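Side-chain contacts in transcriptional regulator (Rhodococcus jostii, PDB 5CYV), which probably binds DNA as a MarR-family transcriptional regulator of p-hydroxycinnamate metabolism, and takes p-coumaroyl-CoA as its ligand: residues T33-R36 against V37-S41; S41-V44 against L45-Q49. One frame throughout, in Å; residues are numbered along the deposited sequence. Where two conformers were deposited one is given.

Interaction 1 of 2, residues T33-R36 against V37-S41; sequences TGLR and VRSYS. With WCA (p-coumaroyl-CoA), chain J.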
loop_
_atom_site.group_PDB
_atom_site.type_symbol
_atom_site.label_atom_id
_atom_site.label_comp_id
_atom_site.label_asym_id
_atom_site.label_seq_id
_atom_site.Cartn_x
_atom_site.Cartn_y
_atom_site.Cartn_z
ATOM N N THR B 33 19.097 -4.778 -8.754
ATOM C CA THR B 33 19.816 -3.812 -7.944
ATOM C C THR B 33 20.159 -4.320 -6.567
ATOM O O THR B 33 20.898 -3.674 -5.852
ATOM C CB THR B 33 18.984 -2.530 -7.764
ATOM O OG1 THR B 33 17.925 -2.770 -6.821
ATOM C CG2 THR B 33 18.396 -2.027 -9.098
ATOM N N GLY B 34 19.525 -5.415 -6.192
ATOM C CA GLY B 34 19.671 -5.929 -4.834
ATOM C C GLY B 34 18.923 -5.155 -3.770
ATOM O O GLY B 34 19.074 -5.495 -2.596
ATOM N N LEU B 35 18.173 -4.139 -4.144
ATOM C CA LEU B 35 17.418 -3.321 -3.202
ATOM C C LEU B 35 16.002 -3.903 -3.111
ATOM O O LEU B 35 15.586 -4.678 -3.977
ATOM C CB LEU B 35 17.293 -1.872 -3.673
ATOM C CG LEU B 35 18.679 -1.204 -3.872
ATOM C CD1 LEU B 35 18.423 0.080 -4.603
ATOM C CD2 LEU B 35 19.307 -0.954 -2.535
ATOM N N ARG B 36 15.253 -3.438 -2.127
ATOM C CA ARG B 36 13.841 -3.718 -1.945
ATOM C C ARG B 36 13.133 -2.378 -1.670
ATOM O O ARG B 36 13.767 -1.390 -1.630
ATOM C CB ARG B 36 13.550 -4.766 -0.890
ATOM C CG ARG B 36 13.767 -6.176 -1.384
ATOM C CD ARG B 36 13.731 -7.201 -0.286
ATOM N NE ARG B 36 12.532 -7.179 0.503
ATOM C CZ ARG B 36 11.373 -7.638 0.119
ATOM N NH1 ARG B 36 11.226 -8.182 -1.054
ATOM N NH2 ARG B 36 10.365 -7.579 0.949
ATOM N N VAL B 37 11.828 -2.396 -1.506
ATOM C CA VAL B 37 11.154 -1.102 -1.486
ATOM C C VAL B 37 11.706 -0.171 -0.364
ATOM O O VAL B 37 11.940 1.011 -0.643
ATOM C CB VAL B 37 9.619 -1.196 -1.326
ATOM C CG1 VAL B 37 8.882 -1.879 -2.530
ATOM C CG2 VAL B 37 9.241 -1.792 -0.047
ATOM N N ARG B 38 11.962 -0.699 0.836
ATOM C CA ARG B 38 12.441 0.238 1.889
ATOM C C ARG B 38 13.890 0.703 1.703
ATOM O O ARG B 38 14.148 1.905 1.867
ATOM C CB ARG B 38 12.301 -0.394 3.284
ATOM C CG ARG B 38 10.838 -0.586 3.708
ATOM C CD ARG B 38 10.800 -0.978 5.174
ATOM N NE ARG B 38 9.393 -1.183 5.612
ATOM C CZ ARG B 38 9.014 -1.310 6.865
ATOM N NH1 ARG B 38 7.715 -1.544 7.152
ATOM N NH2 ARG B 38 9.915 -1.206 7.894
ATOM N N SER B 39 14.798 -0.186 1.348
ATOM C CA SER B 39 16.187 0.265 1.134
ATOM C C SER B 39 16.274 1.181 -0.063
ATOM O O SER B 39 17.043 2.166 -0.043
ATOM C CB SER B 39 17.136 -0.914 0.992
ATOM O OG SER B 39 16.725 -1.854 -0.010
ATOM N N TYR B 40 15.509 0.892 -1.129
ATOM C CA TYR B 40 15.423 1.841 -2.214
ATOM C C TYR B 40 14.925 3.197 -1.796
ATOM O O TYR B 40 15.506 4.228 -2.200
ATOM C CB TYR B 40 14.506 1.243 -3.327
ATOM C CG TYR B 40 14.118 2.189 -4.411
ATOM C CD1 TYR B 40 14.997 2.536 -5.410
ATOM C CD2 TYR B 40 12.804 2.744 -4.433
ATOM C CE1 TYR B 40 14.636 3.425 -6.421
ATOM C CE2 TYR B 40 12.427 3.598 -5.455
ATOM C CZ TYR B 40 13.347 3.928 -6.457
ATOM O OH TYR B 40 13.009 4.837 -7.421
ATOM N N SER B 41 13.874 3.239 -0.988
ATOM C CA SER B 41 13.339 4.535 -0.564
ATOM C C SER B 41 14.395 5.343 0.207
ATOM O O SER B 41 14.509 6.548 -0.018
ATOM C CB SER B 41 12.118 4.346 0.344
ATOM O OG SER B 41 11.066 3.655 -0.367
HETATM C C4 WCA J . -3.073 -4.915 17.397
HETATM C C5 WCA J . -3.263 -6.279 17.197
HETATM C C6 WCA J . -3.821 -7.051 18.283
HETATM C C8 WCA J . -2.402 -5.458 15.339
HETATM N N1 WCA J . -4.132 -6.414 19.436
HETATM N N3 WCA J . -3.415 -4.359 18.597
HETATM C CAV WCA J . 8.502 3.086 -2.519
HETATM C CAT WCA J . 8.950 3.419 -3.761
HETATM C CBS WCA J . 8.063 3.219 -4.829
HETATM O OAJ WCA J . 8.496 3.554 -6.140
HETATM C CAU WCA J . 6.806 2.747 -4.650
HETATM C CAW WCA J . 6.329 2.415 -3.377
HETATM C CBT WCA J . 7.195 2.618 -2.331
HETATM C CAR WCA J . 6.635 2.287 -1.005
HETATM C CAQ WCA J . 7.380 2.674 0.187
HETATM C CBP WCA J . 6.578 2.468 1.454
HETATM O OAD WCA J . 5.418 2.286 1.593
HETATM S SBO WCA J . 7.633 2.570 2.836
HETATM C CBA WCA J . 6.388 2.437 4.159
HETATM C CAY WCA J . 6.374 0.965 4.747
HETATM N NBH WCA J . 5.546 0.105 3.973
HETATM C CBQ WCA J . 6.137 -1.139 3.462
HETATM O OAE WCA J . 7.276 -1.527 3.752
HETATM C CBB WCA J . 5.254 -2.019 2.634
HETATM C CAZ WCA J . 4.772 -3.272 3.422
HETATM N NBI WCA J . 3.831 -2.993 4.525
HETATM C CBR WCA J . 4.201 -2.815 5.853
HETATM O OAF WCA J . 5.408 -2.784 6.109
HETATM C CBX WCA J . 3.145 -2.673 6.939
HETATM O OAK WCA J . 1.888 -3.170 6.397
HETATM C CCD WCA J . 2.992 -1.219 7.405
HETATM C CAA WCA J . 2.314 -0.414 6.258
HETATM C CAB WCA J . 4.333 -0.593 7.847
HETATM C CBD WCA J . 2.004 -1.198 8.619
HETATM O OBK WCA J . 2.636 -2.132 9.533
HETATM P PCG WCA J . 2.168 -2.166 11.074
HETATM O OAP WCA J . 2.228 -0.762 11.586
HETATM O OAI WCA J . 3.058 -3.252 11.728
HETATM O OBN WCA J . 0.649 -2.519 11.057
HETATM P PCF WCA J . -0.192 -3.823 11.225
HETATM O OAO WCA J . 0.857 -4.899 11.520
HETATM O OAH WCA J . -1.253 -3.950 10.140
HETATM O "O5'" WCA J . -1.021 -3.558 12.589
HETATM C "C5'" WCA J . -1.904 -2.445 12.705
HETATM C "C4'" WCA J . -2.013 -1.731 14.021
HETATM O "O4'" WCA J . -2.951 -2.637 15.000
HETATM C "C3'" WCA J . -0.840 -1.585 14.682
HETATM O "O3'" WCA J . -0.938 -0.499 15.677
HETATM P PCE WCA J . -0.116 0.835 15.519
HETATM O OAM WCA J . -0.394 1.416 14.171
HETATM O OAN WCA J . 1.352 0.556 15.662
HETATM O OAG WCA J . -0.555 1.796 16.591
HETATM C "C2'" WCA J . -0.698 -2.904 15.473
HETATM O "O2'" WCA J . 0.216 -2.838 16.476
HETATM C "C1'" WCA J . -2.182 -3.088 15.961
HETATM N N9 WCA J . -2.529 -4.456 16.210
HETATM N N7 WCA J . -2.836 -6.582 15.914
HETATM C C2 WCA J . -3.937 -5.120 19.584
HETATM N N6 WCA J . -4.034 -8.454 18.115
#

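Interaction 2 of 2, residues S41-V44 against L45-Q49; sequences SVLV and LACEQ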
loop_
_atom_site.group_PDB
_atom_site.type_symbol
_atom_site.label_atom_id
_atom_site.label_comp_id
_atom_site.label_asym_id
_atom_site.label_seq_id
_atom_site.Cartn_x
_atom_site.Cartn_y
_atom_site.Cartn_z
ATOM N N SER B 41 13.874 3.239 -0.988
ATOM C CA SER B 41 13.339 4.535 -0.564
ATOM C C SER B 41 14.395 5.343 0.207
ATOM O O SER B 41 14.509 6.548 -0.018
ATOM C CB SER B 41 12.118 4.346 0.344
ATOM O OG SER B 41 11.066 3.655 -0.367
ATOM N N VAL B 42 15.120 4.679 1.114
ATOM C CA VAL B 42 16.161 5.412 1.852
ATOM C C VAL B 42 17.247 5.967 0.948
ATOM O O VAL B 42 17.617 7.150 1.065
ATOM C CB VAL B 42 16.780 4.516 2.921
ATOM C CG1 VAL B 42 17.936 5.238 3.659
ATOM C CG2 VAL B 42 15.677 4.123 3.918
ATOM N N LEU B 43 17.659 5.142 -0.015
ATOM C CA LEU B 43 18.692 5.560 -0.981
ATOM C C LEU B 43 18.198 6.771 -1.795
ATOM O O LEU B 43 18.934 7.772 -1.988
ATOM C CB LEU B 43 19.082 4.367 -1.856
ATOM C CG LEU B 43 20.134 4.755 -2.904
ATOM C CD1 LEU B 43 21.422 5.263 -2.235
ATOM C CD2 LEU B 43 20.468 3.524 -3.757
ATOM N N VAL B 44 16.946 6.713 -2.281
ATOM C CA VAL B 44 16.399 7.803 -3.064
ATOM C C VAL B 44 16.370 9.073 -2.222
ATOM O O VAL B 44 16.780 10.169 -2.666
ATOM C CB VAL B 44 15.023 7.441 -3.529
ATOM C CG1 VAL B 44 14.269 8.693 -4.032
ATOM C CG2 VAL B 44 15.163 6.405 -4.640
ATOM N N LEU B 45 15.939 8.931 -0.967
ATOM C CA LEU B 45 15.802 10.139 -0.133
ATOM C C LEU B 45 17.166 10.731 0.213
ATOM O O LEU B 45 17.303 11.963 0.279
ATOM C CB LEU B 45 14.994 9.827 1.150
ATOM C CG LEU B 45 13.519 9.536 0.853
ATOM C CD1 LEU B 45 12.864 8.894 2.072
ATOM C CD2 LEU B 45 12.740 10.770 0.473
ATOM N N ALA B 46 18.174 9.902 0.349
ATOM C CA ALA B 46 19.523 10.416 0.574
ATOM C C ALA B 46 20.030 11.147 -0.664
ATOM O O ALA B 46 20.663 12.192 -0.543
ATOM C CB ALA B 46 20.465 9.285 0.953
ATOM N N CYS B 47 19.755 10.560 -1.835
ATOM C CA CYS B 47 20.297 11.164 -3.074
ATOM C C CYS B 47 19.671 12.535 -3.363
ATOM O O CYS B 47 20.260 13.352 -4.076
ATOM C CB CYS B 47 20.098 10.220 -4.255
ATOM S SG CYS B 47 21.219 8.784 -4.198
ATOM N N GLU B 48 18.441 12.755 -2.872
ATOM C CA GLU B 48 17.766 14.018 -3.148
ATOM C C GLU B 48 18.480 15.224 -2.535
ATOM O O GLU B 48 18.174 16.338 -2.918
ATOM C CB GLU B 48 16.328 13.995 -2.646
ATOM C CG GLU B 48 15.479 13.075 -3.501
ATOM C CD GLU B 48 14.048 12.872 -2.957
ATOM O OE1 GLU B 48 13.682 13.481 -1.911
ATOM O OE2 GLU B 48 13.299 12.097 -3.636
ATOM N N GLN B 49 19.380 15.001 -1.565
ATOM C CA GLN B 49 20.055 16.072 -0.861
ATOM C C GLN B 49 21.513 16.041 -1.251
ATOM O O GLN B 49 22.108 14.963 -1.351
ATOM C CB GLN B 49 19.927 15.876 0.659
ATOM C CG GLN B 49 18.472 15.562 1.093
ATOM C CD GLN B 49 17.556 16.739 0.777
ATOM O OE1 GLN B 49 18.000 17.901 0.788
ATOM N NE2 GLN B 49 16.296 16.468 0.502
#

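Interaction 1 of 2, residues T33-R36 against V37-S41
R36 and S39 meet through the backbone of one and the side chain of the other: R36 N gives a nearly straight hydrogen bond (173°) to S39 OG at 3.0 Å. The hydroxyl reaches back because chi1 of S39, at 53°, sets OG between its own backbone N and carbonyl carbon, facing the incoming loop. L35 lies over the same serine, with L35 CD2 3.7 Å from S39 OG, while L35 CB packs 4.2 Å from Y40 CB and L35 CD1 comes to the edge of the tyrosine ring. R36 is the N-cap of helix 37-47, and the serine hydroxyl takes up its backbone N-H; the first turn closes with Y40 N bonding to R36 O at 2.9 Å. This is the start of a helix in the winged helix-turn-helix fold of MarR regulators, and N27 OD1 of helix 11-30 accepts the V37 N-H. Past its backbone, R36 runs away from the turn, and NH2 forms a salt bridge with OAI of a second p-coumaroyl-CoA. R38, extended from CG to NE, serves the first ligand: R38 NE bonds to WCA OAE at 2.8 Å (171°), and R38 NH1 to WCA OAF, also at 2.8 Å. These are two amide carbonyls of the pantetheine arm, which meets the guanidinium at its edge, and R38 NH2 goes to Q68 OE1.

Interaction 2 of 2, residues S41-V44 against L45-Q49
With chi1 at 165°, V44 carries CG1 anti to its backbone N; E48, with chi1 at -71°, sends CG along its own N side, back over the preceding turn. The two side chains therefore cross one helical turn apart, V44 CG1 lying 3.6 Å from E48 OE2, and the root of the glutamate covers the valine carbonyl, E48 CG being 3.3 Å from V44 O. The carboxylate is not spent within the helix: OE2 accepts the backbone N-H of L7 of the second subunit. Were E48 shortened to an alanine, the L7 N-H of the second subunit would probably lose its acceptor, and V44 CG1 the carboxylate beside it. L45 treats S41 in a similar way, its CG resting 3.3 Å from S41 O, an oxygen that also accepts from L45 N at 2.9 Å. On another side of the helix L43 CD1 touches C47 SG at 4.0 Å. All four carbonyls from S41 to V44 accept from the N-H four residues on; the bond from E48 N to V44 O is the longest, at 3.1 Å, and the most bent (138°). Around this turn, V42 packs against helices 55-62 and 70-78, L43 and C47 lean on R106 of helix 100-121, and L7 of the second subunit lies against V44 and L45.

Both contacts belong to helix 37-47, interaction 1 at its start and interaction 2 one to two turns on, with centres 11 Å apart. S41 is common to both: its hydroxyl bonds back to V37 O, 2.8 Å from S41 OG, and S41 OG lies 3.4 Å from CAV of the coumaroyl ring. A second join is apolar, L35 CD1 packing 4.1 Å from L43 CD2, with L76 of helix 70-78 touching both leucines. Interaction 1 holds the pocket residues R36, V37, R38 and Y40, whereas in interaction 2, beyond S41, V44 and L45 pack on L7 of the second subunit and E48 bonds to it.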